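Local coordinates for protein putative dihydrodipicolinate synthase (Thermus thermophilus, PDB 2PCQ) that is of unassigned function but adopts the TIM-barrel fold of the dihydrodipicolinate synthetase family and assembles as four chains, at residues L3-T8 with G191-A196; F65-M70 with A87-L92; M70-P75 with P96-H101; K131-L136 with L158-F163. One frame throughout, in Å; residues are numbered along the deposited sequence.

Interaction 1: L3-T8 with G191-A196; sequences LPPIPT and GGILAA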
loop_
_atom_site.group_PDB
_atom_site.type_symbol
_atom_site.label_atom_id
_atom_site.label_comp_id
_atom_site.label_asym_id
_atom_site.label_seq_id
_atom_site.Cartn_x
_atom_site.Cartn_y
_atom_site.Cartn_z
ATOM N N LEU A 3 -30.172 -2.097 7.916
ATOM C CA LEU A 3 -30.106 -0.878 8.711
ATOM C C LEU A 3 -29.308 0.180 7.975
ATOM O O LEU A 3 -28.281 -0.109 7.373
ATOM C CB LEU A 3 -29.438 -1.121 10.069
ATOM C CG LEU A 3 -30.122 -2.048 11.069
ATOM C CD1 LEU A 3 -29.824 -3.502 10.730
ATOM C CD2 LEU A 3 -29.621 -1.717 12.463
ATOM N N PRO A 4 -29.782 1.431 7.998
ATOM C CA PRO A 4 -29.011 2.450 7.298
ATOM C C PRO A 4 -28.181 3.292 8.263
ATOM O O PRO A 4 -28.593 3.541 9.396
ATOM C CB PRO A 4 -30.091 3.282 6.631
ATOM C CG PRO A 4 -31.134 3.339 7.723
ATOM C CD PRO A 4 -31.165 1.893 8.234
ATOM N N PRO A 5 -26.979 3.704 7.837
ATOM C CA PRO A 5 -26.140 4.537 8.701
ATOM C C PRO A 5 -26.610 5.957 8.374
ATOM O O PRO A 5 -26.150 6.564 7.405
ATOM C CB PRO A 5 -24.729 4.251 8.191
ATOM C CG PRO A 5 -24.947 4.018 6.727
ATOM C CD PRO A 5 -26.198 3.152 6.715
ATOM N N ILE A 6 -27.545 6.482 9.160
ATOM C CA ILE A 6 -28.061 7.812 8.873
ATOM C C ILE A 6 -27.037 8.925 9.058
ATOM O O ILE A 6 -26.252 8.925 10.006
ATOM C CB ILE A 6 -29.317 8.149 9.719
ATOM C CG1 ILE A 6 -28.961 8.244 11.202
ATOM C CG2 ILE A 6 -30.390 7.088 9.495
ATOM C CD1 ILE A 6 -30.089 8.806 12.048
ATOM N N PRO A 7 -27.023 9.888 8.128
ATOM C CA PRO A 7 -26.072 10.992 8.242
ATOM C C PRO A 7 -26.496 11.933 9.359
ATOM O O PRO A 7 -27.640 11.889 9.812
ATOM C CB PRO A 7 -26.139 11.648 6.864
ATOM C CG PRO A 7 -27.553 11.410 6.450
ATOM C CD PRO A 7 -27.785 9.973 6.869
ATOM N N THR A 8 -25.561 12.756 9.824
ATOM C CA THR A 8 -25.849 13.728 10.869
ATOM C C THR A 8 -25.868 15.086 10.179
ATOM O O THR A 8 -24.845 15.555 9.680
ATOM C CB THR A 8 -24.771 13.716 11.964
ATOM O OG1 THR A 8 -24.724 12.415 12.565
ATOM C CG2 THR A 8 -25.095 14.751 13.038
ATOM N N GLY A 191 -26.938 -9.718 7.440
ATOM C CA GLY A 191 -27.601 -8.645 6.729
ATOM C C GLY A 191 -26.639 -7.543 6.353
ATOM O O GLY A 191 -25.426 -7.757 6.292
ATOM N N GLY A 192 -27.181 -6.356 6.108
ATOM C CA GLY A 192 -26.339 -5.241 5.734
ATOM C C GLY A 192 -26.714 -3.920 6.374
ATOM O O GLY A 192 -27.893 -3.601 6.556
ATOM N N ILE A 193 -25.687 -3.168 6.748
ATOM C CA ILE A 193 -25.850 -1.841 7.327
ATOM C C ILE A 193 -25.209 -1.023 6.216
ATOM O O ILE A 193 -23.993 -0.833 6.174
ATOM C CB ILE A 193 -25.088 -1.714 8.659
ATOM C CG1 ILE A 193 -25.682 -2.703 9.671
ATOM C CG2 ILE A 193 -25.183 -0.284 9.186
ATOM C CD1 ILE A 193 -25.038 -2.671 11.049
ATOM N N LEU A 194 -26.057 -0.572 5.296
ATOM C CA LEU A 194 -25.610 0.123 4.100
ATOM C C LEU A 194 -26.066 1.557 3.922
ATOM O O LEU A 194 -27.242 1.871 4.095
ATOM C CB LEU A 194 -26.074 -0.682 2.887
ATOM C CG LEU A 194 -25.874 -2.197 2.961
ATOM C CD1 LEU A 194 -26.711 -2.897 1.893
ATOM C CD2 LEU A 194 -24.399 -2.513 2.774
ATOM N N ALA A 195 -25.128 2.416 3.538
ATOM C CA ALA A 195 -25.428 3.816 3.285
ATOM C C ALA A 195 -26.493 3.892 2.192
ATOM O O ALA A 195 -27.350 4.770 2.209
ATOM C CB ALA A 195 -24.162 4.551 2.837
ATOM N N ALA A 196 -26.435 2.960 1.245
ATOM C CA ALA A 196 -27.391 2.928 0.143
ATOM C C ALA A 196 -28.806 2.626 0.631
ATOM O O ALA A 196 -29.779 2.896 -0.072
ATOM C CB ALA A 196 -26.960 1.897 -0.898
#
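L3 pairs with I193 where the first and last strands of the TIM barrel meet, the seam that closes the parallel sheet into a cylinder; their CA atoms lie 4.6 Å apart. The sound bond of the seam runs from L3 N to G192 O at 3.1 Å, with 166° at the hydrogen. Its return, L194 N to L3 O, has the same 3.1 Å length, yet its 126° angle makes it weak. L3 O is also approached by the CA-H of I193 at 3.0 Å, so two hydrogens converge on this one carbonyl. Both side chains leave the same face of the sheet: L3 CB meets I193 CG1 at 4.1 Å, and the I193 CG2 branch, anti to the backbone N, lies toward L3 O. P4 turns its ring the other way, onto V32 and N198, and it is P4 CA that passes L194 O, at 3.7 Å. At P5 the strands stop bonding as a sheet, for proline has no N-H to give at the point where the parallel pattern would send one to L194 O. P5 CD occupies that place, 3.1 Å from L194 O. The ring runs on alongside A195, which also touches L233 of helix 216-247, and P5 CG ends 4.0 Å from A195 CB.

Interaction 2: F65-M70 with A87-L92; sequences FLVGLM and AGAMAL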
loop_
_atom_site.group_PDB
_atom_site.type_symbol
_atom_site.label_atom_id
_atom_site.label_comp_id
_atom_site.label_asym_id
_atom_site.label_seq_id
_atom_site.Cartn_x
_atom_site.Cartn_y
_atom_site.Cartn_z
ATOM N N PHE A 65 -31.859 0.381 18.003
ATOM C CA PHE A 65 -30.841 1.043 17.203
ATOM C C PHE A 65 -29.428 0.816 17.710
ATOM O O PHE A 65 -29.215 0.385 18.847
ATOM C CB PHE A 65 -31.129 2.545 17.136
ATOM C CG PHE A 65 -31.020 3.251 18.463
ATOM C CD1 PHE A 65 -29.906 4.033 18.762
ATOM C CD2 PHE A 65 -32.042 3.157 19.402
ATOM C CE1 PHE A 65 -29.814 4.716 19.977
ATOM C CE2 PHE A 65 -31.963 3.834 20.620
ATOM C CZ PHE A 65 -30.847 4.617 20.909
ATOM N N LEU A 66 -28.466 1.111 16.843
ATOM C CA LEU A 66 -27.058 0.966 17.164
ATOM C C LEU A 66 -26.423 2.344 17.164
ATOM O O LEU A 66 -26.884 3.252 16.470
ATOM C CB LEU A 66 -26.359 0.096 16.116
ATOM C CG LEU A 66 -26.855 -1.334 15.895
ATOM C CD1 LEU A 66 -26.144 -1.927 14.683
ATOM C CD2 LEU A 66 -26.594 -2.171 17.141
ATOM N N VAL A 67 -25.369 2.503 17.953
ATOM C CA VAL A 67 -24.658 3.770 18.001
ATOM C C VAL A 67 -23.181 3.503 17.747
ATOM O O VAL A 67 -22.567 2.668 18.415
ATOM C CB VAL A 67 -24.814 4.465 19.367
ATOM C CG1 VAL A 67 -24.030 5.775 19.372
ATOM C CG2 VAL A 67 -26.285 4.733 19.644
ATOM N N GLY A 68 -22.618 4.204 16.771
ATOM C CA GLY A 68 -21.213 4.024 16.466
ATOM C C GLY A 68 -20.361 4.731 17.503
ATOM O O GLY A 68 -20.696 5.837 17.928
ATOM N N LEU A 69 -19.272 4.094 17.927
ATOM C CA LEU A 69 -18.377 4.693 18.906
ATOM C C LEU A 69 -16.973 4.677 18.320
ATOM O O LEU A 69 -16.347 3.621 18.179
ATOM C CB LEU A 69 -18.420 3.924 20.232
ATOM C CG LEU A 69 -17.732 4.613 21.416
ATOM C CD1 LEU A 69 -18.292 4.066 22.714
ATOM C CD2 LEU A 69 -16.234 4.414 21.343
HETATM N N MSE A 70 -16.495 5.860 17.954
HETATM C CA MSE A 70 -15.171 5.983 17.376
HETATM C C MSE A 70 -14.316 6.948 18.188
HETATM O O MSE A 70 -14.381 8.165 18.003
HETATM C CB MSE A 70 -15.287 6.464 15.941
HETATM C CG MSE A 70 -16.269 5.640 15.153
HETATM SE SE MSE A 70 -16.312 6.147 13.318
HETATM C CE MSE A 70 -17.929 5.200 12.824
ATOM N N ALA A 87 -29.328 6.440 26.119
ATOM C CA ALA A 87 -30.253 6.664 25.015
ATOM C C ALA A 87 -31.058 5.402 24.721
ATOM O O ALA A 87 -32.043 5.445 23.993
ATOM C CB ALA A 87 -29.491 7.099 23.771
ATOM N N GLY A 88 -30.631 4.280 25.289
ATOM C CA GLY A 88 -31.339 3.033 25.078
ATOM C C GLY A 88 -30.824 2.239 23.890
ATOM O O GLY A 88 -31.524 1.373 23.365
ATOM N N ALA A 89 -29.595 2.522 23.467
ATOM C CA ALA A 89 -29.013 1.818 22.328
ATOM C C ALA A 89 -28.910 0.325 22.600
ATOM O O ALA A 89 -28.539 -0.087 23.695
ATOM C CB ALA A 89 -27.628 2.388 22.005
HETATM N N MSE A 90 -29.233 -0.470 21.585
HETATM C CA MSE A 90 -29.181 -1.926 21.664
HETATM C C MSE A 90 -27.732 -2.404 21.787
HETATM O O MSE A 90 -27.442 -3.383 22.475
HETATM C CB MSE A 90 -29.851 -2.510 20.417
HETATM C CG MSE A 90 -29.285 -3.820 19.939
HETATM SE SE MSE A 90 -30.265 -4.397 18.391
HETATM C CE MSE A 90 -29.659 -2.990 17.159
ATOM N N ALA A 91 -26.823 -1.697 21.125
ATOM C CA ALA A 91 -25.409 -2.050 21.175
ATOM C C ALA A 91 -24.564 -0.969 20.518
ATOM O O ALA A 91 -25.085 -0.076 19.846
ATOM C CB ALA A 91 -25.170 -3.391 20.485
ATOM N N LEU A 92 -23.257 -1.057 20.725
ATOM C CA LEU A 92 -22.317 -0.111 20.142
ATOM C C LEU A 92 -21.686 -0.755 18.915
ATOM O O LEU A 92 -21.723 -1.974 18.753
ATOM C CB LEU A 92 -21.202 0.215 21.138
ATOM C CG LEU A 92 -21.557 0.830 22.489
ATOM C CD1 LEU A 92 -20.342 0.765 23.397
ATOM C CD2 LEU A 92 -22.017 2.270 22.302
HETATM O O HOH W 1 -32.227 0.096 20.973
#
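Two backbone bonds tie F65 and V67 to M90 and A91, joining neighbouring parallel strands of the beta-alpha-beta unit made by strand 66-69, helix 74-87 and strand 91-94. M90 N, from a selenomethionine, donates to F65 O at 2.9 Å, and V67 N donates to A91 O at 3.2 Å with 161° at the hydrogen. The CA-H of L92 adds a softer contact to V67 O. A water extends the polar set beyond the strand pair: it accepts from F65 N at 3.0 Å and donates to G88 O at 2.8 Å. G88 has positive phi and closes helix 74-87 with a Schellman motif, so this water bridges the helix end to F65, just at the entry to strand 66-69.

The aromatic part belongs to F65. Its chi1 of 65° puts CG between the backbone N and the carbonyl carbon, which brings the far end of the ring to the chain at A87-A89, although the side chain starts out away from it. A89 CA stands over one face, 3.9 Å from the centroid and 21° off the normal, a CH-pi contact, while A87 O sits in plane at the ring edge. Apolar contacts complete the join. V67 CG2 meets A89 CB at 3.6 Å. Farther along, beneath A77, A80, L81 and A84 of the crossover helix, L69 and L92 touch through their CD1 atoms at 3.9 Å.

Interaction 3: M70-P75 with P96-H101; sequences MEETLP and PPRYYH
E72 OE1 is gripped by two successive amides of the other loop, R98 N at 2.9 Å and Y99 N at 3.0 Å. Both come in on its syn side but from opposite faces of the carboxylate plane, 34° and 24° out of it. A water donates a third bond to E72 OE1, its oxygen 2.8 Å away, and itself accepts from Y100 N. The bend of E72 at chi2, -82°, brings the carboxylate to the backbone of R98 and Y99. E72 OE2 stands over the centre of the R98 guanidinium, 3.6 Å from R98 NH1; since it lies well out of that plane, the salt bridge is one of charge alone. The guanidinium is served in its own plane by water instead: R98 NE donates at 3.1 Å to a molecule that lies 2.7 Å from E71 O and equally near P96 O. P97 CB packs on E72 O at 3.4 Å. H101 N bonds back to R98 O, closing a type I turn, and within it Y100 sends its OH to S40 O of the second subunit. A type I beta turn whose first two amides bind a carboxylate thus joins two beta-alpha loops at the C-terminal ends of adjacent TIM-barrel strands, at a subunit interface.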
loop_
_atom_site.group_PDB
_atom_site.type_symbol
_atom_site.label_atom_id
_atom_site.label_comp_id
_atom_site.label_asym_id
_atom_site.label_seq_id
_atom_site.Cartn_x
_atom_site.Cartn_y
_atom_site.Cartn_z
HETATM N N MSE A 70 -16.495 5.860 17.954
HETATM C CA MSE A 70 -15.171 5.983 17.376
HETATM C C MSE A 70 -14.316 6.948 18.188
HETATM O O MSE A 70 -14.381 8.165 18.003
HETATM C CB MSE A 70 -15.287 6.464 15.941
HETATM C CG MSE A 70 -16.269 5.640 15.153
HETATM SE SE MSE A 70 -16.312 6.147 13.318
HETATM C CE MSE A 70 -17.929 5.200 12.824
ATOM N N GLU A 71 -13.527 6.386 19.100
ATOM C CA GLU A 71 -12.649 7.166 19.962
ATOM C C GLU A 71 -11.247 6.571 19.894
ATOM O O GLU A 71 -11.058 5.448 19.418
ATOM C CB GLU A 71 -13.147 7.150 21.411
ATOM C CG GLU A 71 -14.539 7.735 21.637
ATOM C CD GLU A 71 -14.665 9.184 21.196
ATOM O OE1 GLU A 71 -13.690 9.951 21.339
ATOM O OE2 GLU A 71 -15.756 9.561 20.714
ATOM N N GLU A 72 -10.271 7.329 20.384
ATOM C CA GLU A 72 -8.878 6.909 20.368
ATOM C C GLU A 72 -8.444 6.274 21.684
ATOM O O GLU A 72 -7.476 5.521 21.711
ATOM C CB GLU A 72 -7.972 8.110 20.086
ATOM C CG GLU A 72 -8.293 8.900 18.816
ATOM C CD GLU A 72 -7.715 8.279 17.549
ATOM O OE1 GLU A 72 -7.029 7.236 17.640
ATOM O OE2 GLU A 72 -7.950 8.844 16.457
ATOM N N THR A 73 -9.151 6.578 22.771
ATOM C CA THR A 73 -8.788 6.043 24.083
ATOM C C THR A 73 -9.991 5.664 24.941
ATOM O O THR A 73 -11.116 6.074 24.672
ATOM C CB THR A 73 -7.965 7.066 24.886
ATOM O OG1 THR A 73 -8.797 8.185 25.229
ATOM C CG2 THR A 73 -6.782 7.559 24.068
ATOM N N LEU A 74 -9.738 4.884 25.987
ATOM C CA LEU A 74 -10.801 4.465 26.887
ATOM C C LEU A 74 -11.412 5.662 27.616
ATOM O O LEU A 74 -12.628 5.761 27.735
ATOM C CB LEU A 74 -10.270 3.424 27.878
ATOM C CG LEU A 74 -10.033 2.053 27.229
ATOM C CD1 LEU A 74 -9.334 1.114 28.197
ATOM C CD2 LEU A 74 -11.379 1.473 26.788
ATOM N N PRO A 75 -10.579 6.592 28.114
ATOM C CA PRO A 75 -11.170 7.743 28.804
ATOM C C PRO A 75 -12.154 8.502 27.910
ATOM O O PRO A 75 -13.217 8.920 28.366
ATOM C CB PRO A 75 -9.951 8.578 29.177
ATOM C CG PRO A 75 -8.933 7.521 29.480
ATOM C CD PRO A 75 -9.120 6.554 28.322
ATOM N N PRO A 96 -11.442 0.439 16.096
ATOM C CA PRO A 96 -10.211 0.382 16.892
ATOM C C PRO A 96 -9.566 1.766 16.982
ATOM O O PRO A 96 -9.838 2.636 16.153
ATOM C CB PRO A 96 -9.317 -0.570 16.090
ATOM C CG PRO A 96 -10.276 -1.342 15.223
ATOM C CD PRO A 96 -11.283 -0.299 14.834
ATOM N N PRO A 97 -8.728 1.999 18.007
ATOM C CA PRO A 97 -8.078 3.311 18.110
ATOM C C PRO A 97 -7.301 3.470 16.794
ATOM O O PRO A 97 -6.872 2.472 16.220
ATOM C CB PRO A 97 -7.162 3.141 19.319
ATOM C CG PRO A 97 -7.964 2.224 20.199
ATOM C CD PRO A 97 -8.477 1.187 19.212
ATOM N N ARG A 98 -7.103 4.700 16.329
ATOM C CA ARG A 98 -6.434 4.923 15.041
ATOM C C ARG A 98 -5.056 5.576 14.966
ATOM O O ARG A 98 -4.103 4.989 14.447
ATOM C CB ARG A 98 -7.349 5.747 14.135
ATOM C CG ARG A 98 -8.604 5.055 13.664
ATOM C CD ARG A 98 -9.671 6.104 13.440
ATOM N NE ARG A 98 -10.336 6.411 14.694
ATOM C CZ ARG A 98 -10.829 7.599 15.024
ATOM N NH1 ARG A 98 -10.732 8.628 14.192
ATOM N NH2 ARG A 98 -11.438 7.742 16.190
ATOM N N TYR A 99 -4.976 6.811 15.445
ATOM C CA TYR A 99 -3.755 7.595 15.366
ATOM C C TYR A 99 -2.448 6.881 15.721
ATOM O O TYR A 99 -1.489 6.945 14.953
ATOM C CB TYR A 99 -3.906 8.864 16.206
ATOM C CG TYR A 99 -2.977 9.972 15.781
ATOM C CD1 TYR A 99 -3.330 10.854 14.759
ATOM C CD2 TYR A 99 -1.732 10.127 16.384
ATOM C CE1 TYR A 99 -2.460 11.869 14.350
ATOM C CE2 TYR A 99 -0.853 11.137 15.984
ATOM C CZ TYR A 99 -1.222 12.000 14.970
ATOM O OH TYR A 99 -0.351 12.989 14.577
ATOM N N TYR A 100 -2.397 6.209 16.870
ATOM C CA TYR A 100 -1.177 5.501 17.281
ATOM C C TYR A 100 -1.350 3.987 17.196
ATOM O O TYR A 100 -0.669 3.234 17.892
ATOM C CB TYR A 100 -0.807 5.877 18.720
ATOM C CG TYR A 100 -0.577 7.355 18.933
ATOM C CD1 TYR A 100 0.621 7.960 18.550
ATOM C CD2 TYR A 100 -1.568 8.153 19.497
ATOM C CE1 TYR A 100 0.818 9.330 18.725
ATOM C CE2 TYR A 100 -1.385 9.515 19.673
ATOM C CZ TYR A 100 -0.194 10.098 19.287
ATOM O OH TYR A 100 -0.029 11.448 19.464
ATOM N N HIS A 101 -2.251 3.549 16.326
ATOM C CA HIS A 101 -2.552 2.131 16.164
ATOM C C HIS A 101 -1.349 1.194 16.107
ATOM O O HIS A 101 -1.399 0.081 16.634
ATOM C CB HIS A 101 -3.420 1.932 14.918
ATOM C CG HIS A 101 -3.937 0.538 14.764
ATOM N ND1 HIS A 101 -3.201 -0.471 14.185
ATOM C CD2 HIS A 101 -5.120 -0.017 15.123
ATOM C CE1 HIS A 101 -3.906 -1.589 14.191
ATOM N NE2 HIS A 101 -5.075 -1.339 14.755
HETATM O O HOH W 2 -12.221 9.894 17.213
HETATM O O HOH W 3 -11.606 4.611 16.876
HETATM O O HOH W 4 -4.753 6.461 19.062
#

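Interaction 4: K131-L136 with L158-F163; sequences KVDLPL and LSRIAF
R160 forks onto L134 O with both terminal nitrogens, NH2 at 2.9 Å and NH1 at 3.0 Å. The two bonds are not alike. NH2 comes in the carbonyl plane, whereas NH1 stands 42° above it; the acceptor, for its part, lies in the guanidinium plane, so the two N-H groups share a single atom, each bond bent. A bend at chi3 of R160, 60°, turns the guanidinium toward the loop. R160 NH1 also faces D133 OD1 at 3.8 Å, a long ion pair with the oxygen well out of the plane. A water bridges the same pair, accepting from R160 NH1 at 3.0 Å and donating to D133 OD1 at 3.1 Å. R160 NE forms a salt bridge with D153 OD2, and NH2 has a further weak bond to Y164 OH. The buried arginine is thus supplied with partners on all three nitrogens. In the TIM barrel it links two beta-alpha units: helix 158-167 follows strand 148-153, while the loop follows strand 121-125 and the short helix 127-130 and leads, with P135 as N-cap, into helix 136-142.

Apolar cover comes from L136. Its CD2 lies over the centre of the guanidinium, 3.9 Å from R160 CZ. L136 CD2 is also 3.9 Å from F163 CD2, and L136 CB stands over the F163 ring face 4.1 Å from the centroid, 14° off the normal, as a CH-pi contact.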
loop_
_atom_site.group_PDB
_atom_site.type_symbol
_atom_site.label_atom_id
_atom_site.label_comp_id
_atom_site.label_asym_id
_atom_site.label_seq_id
_atom_site.Cartn_x
_atom_site.Cartn_y
_atom_site.Cartn_z
ATOM N N LYS A 131 -8.506 3.586 8.298
ATOM C CA LYS A 131 -7.178 3.325 7.772
ATOM C C LYS A 131 -6.294 2.442 8.655
ATOM O O LYS A 131 -5.067 2.547 8.622
ATOM C CB LYS A 131 -6.492 4.664 7.478
ATOM C CG LYS A 131 -7.309 5.535 6.526
ATOM C CD LYS A 131 -6.752 6.945 6.407
ATOM C CE LYS A 131 -7.636 7.826 5.521
ATOM N NZ LYS A 131 -8.979 8.102 6.119
ATOM N N VAL A 132 -6.921 1.580 9.449
ATOM C CA VAL A 132 -6.193 0.645 10.298
ATOM C C VAL A 132 -6.858 -0.713 10.159
ATOM O O VAL A 132 -8.044 -0.812 9.841
ATOM C CB VAL A 132 -6.193 1.054 11.800
ATOM C CG1 VAL A 132 -5.449 2.373 11.984
ATOM C CG2 VAL A 132 -7.619 1.141 12.326
ATOM N N ASP A 133 -6.091 -1.765 10.401
ATOM C CA ASP A 133 -6.609 -3.113 10.279
ATOM C C ASP A 133 -7.191 -3.642 11.590
ATOM O O ASP A 133 -6.948 -3.095 12.663
ATOM C CB ASP A 133 -5.485 -4.031 9.784
ATOM C CG ASP A 133 -5.970 -5.427 9.447
ATOM O OD1 ASP A 133 -7.064 -5.551 8.861
ATOM O OD2 ASP A 133 -5.249 -6.400 9.756
ATOM N N LEU A 134 -8.005 -4.685 11.473
ATOM C CA LEU A 134 -8.605 -5.368 12.612
ATOM C C LEU A 134 -8.367 -6.824 12.231
ATOM O O LEU A 134 -9.211 -7.465 11.604
ATOM C CB LEU A 134 -10.105 -5.080 12.725
ATOM C CG LEU A 134 -10.822 -5.778 13.896
ATOM C CD1 LEU A 134 -10.099 -5.502 15.199
ATOM C CD2 LEU A 134 -12.255 -5.293 13.986
ATOM N N PRO A 135 -7.179 -7.348 12.575
ATOM C CA PRO A 135 -6.773 -8.723 12.279
ATOM C C PRO A 135 -7.835 -9.759 12.587
ATOM O O PRO A 135 -8.539 -9.659 13.589
ATOM C CB PRO A 135 -5.525 -8.906 13.136
ATOM C CG PRO A 135 -4.939 -7.526 13.167
ATOM C CD PRO A 135 -6.158 -6.670 13.397
ATOM N N LEU A 136 -7.952 -10.754 11.714
ATOM C CA LEU A 136 -8.916 -11.823 11.922
ATOM C C LEU A 136 -8.552 -12.562 13.212
ATOM O O LEU A 136 -9.426 -13.095 13.898
ATOM C CB LEU A 136 -8.920 -12.779 10.720
ATOM C CG LEU A 136 -9.450 -12.155 9.419
ATOM C CD1 LEU A 136 -9.279 -13.117 8.248
ATOM C CD2 LEU A 136 -10.912 -11.778 9.605
ATOM N N LEU A 158 -14.354 -9.975 0.987
ATOM C CA LEU A 158 -15.166 -11.127 1.344
ATOM C C LEU A 158 -14.404 -12.338 1.864
ATOM O O LEU A 158 -15.018 -13.318 2.284
ATOM C CB LEU A 158 -16.086 -11.520 0.177
ATOM C CG LEU A 158 -17.069 -10.427 -0.286
ATOM C CD1 LEU A 158 -18.337 -11.069 -0.821
ATOM C CD2 LEU A 158 -17.432 -9.506 0.856
ATOM N N SER A 159 -13.072 -12.280 1.837
ATOM C CA SER A 159 -12.271 -13.368 2.386
ATOM C C SER A 159 -12.517 -13.332 3.893
ATOM O O SER A 159 -12.560 -14.369 4.557
ATOM C CB SER A 159 -10.778 -13.153 2.110
ATOM O OG SER A 159 -10.461 -13.494 0.774
ATOM N N ARG A 160 -12.682 -12.124 4.425
ATOM C CA ARG A 160 -12.933 -11.954 5.854
ATOM C C ARG A 160 -14.314 -12.500 6.201
ATOM O O ARG A 160 -14.480 -13.198 7.201
ATOM C CB ARG A 160 -12.834 -10.473 6.245
ATOM C CG ARG A 160 -11.418 -9.893 6.136
ATOM C CD ARG A 160 -11.401 -8.392 6.434
ATOM N NE ARG A 160 -11.884 -8.086 7.781
ATOM C CZ ARG A 160 -11.107 -7.973 8.856
ATOM N NH1 ARG A 160 -9.794 -8.132 8.757
ATOM N NH2 ARG A 160 -11.647 -7.709 10.040
ATOM N N ILE A 161 -15.302 -12.193 5.366
ATOM C CA ILE A 161 -16.668 -12.668 5.589
ATOM C C ILE A 161 -16.683 -14.197 5.569
ATOM O O ILE A 161 -17.321 -14.832 6.414
ATOM C CB ILE A 161 -17.634 -12.152 4.491
ATOM C CG1 ILE A 161 -17.597 -10.619 4.425
ATOM C CG2 ILE A 161 -19.046 -12.653 4.764
ATOM C CD1 ILE A 161 -18.142 -9.919 5.642
ATOM N N ALA A 162 -15.977 -14.779 4.602
ATOM C CA ALA A 162 -15.904 -16.234 4.472
ATOM C C ALA A 162 -15.268 -16.839 5.720
ATOM O O ALA A 162 -15.661 -17.919 6.171
ATOM C CB ALA A 162 -15.096 -16.613 3.228
ATOM N N PHE A 163 -14.281 -16.137 6.270
ATOM C CA PHE A 163 -13.595 -16.584 7.476
ATOM C C PHE A 163 -14.578 -16.648 8.647
ATOM O O PHE A 163 -14.659 -17.659 9.338
ATOM C CB PHE A 163 -12.450 -15.628 7.827
ATOM C CG PHE A 163 -11.789 -15.931 9.143
ATOM C CD1 PHE A 163 -10.719 -16.817 9.217
ATOM C CD2 PHE A 163 -12.249 -15.340 10.315
ATOM C CE1 PHE A 163 -10.113 -17.109 10.444
ATOM C CE2 PHE A 163 -11.654 -15.625 11.544
ATOM C CZ PHE A 163 -10.585 -16.510 11.610
HETATM O O HOH W 5 -7.676 -7.685 6.697
#

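Overall arrangement
Interactions 1 and 2 belong to the same closed sheet, their centres about 13 Å apart, and meet across its interior where I193 CD1 touches L66 CD1 at 3.9 Å. Interactions 2 and 3 share M70 and alternate along the chain, helix 74-87 running between strand 66-69 and strand 91-94. Interactions 3 and 4 abut through their loops, H101 CB lying 3.6 Å from V132 CG1, and both face the second subunit, where R98 O accepts from K131 of that chain and K131 here reaches its R98 O. The potassium ion, bound at A143 and V148, lies about 11 Å from the A91 side chain of interaction 2 and about 13 Å from that of F163 in interaction 4.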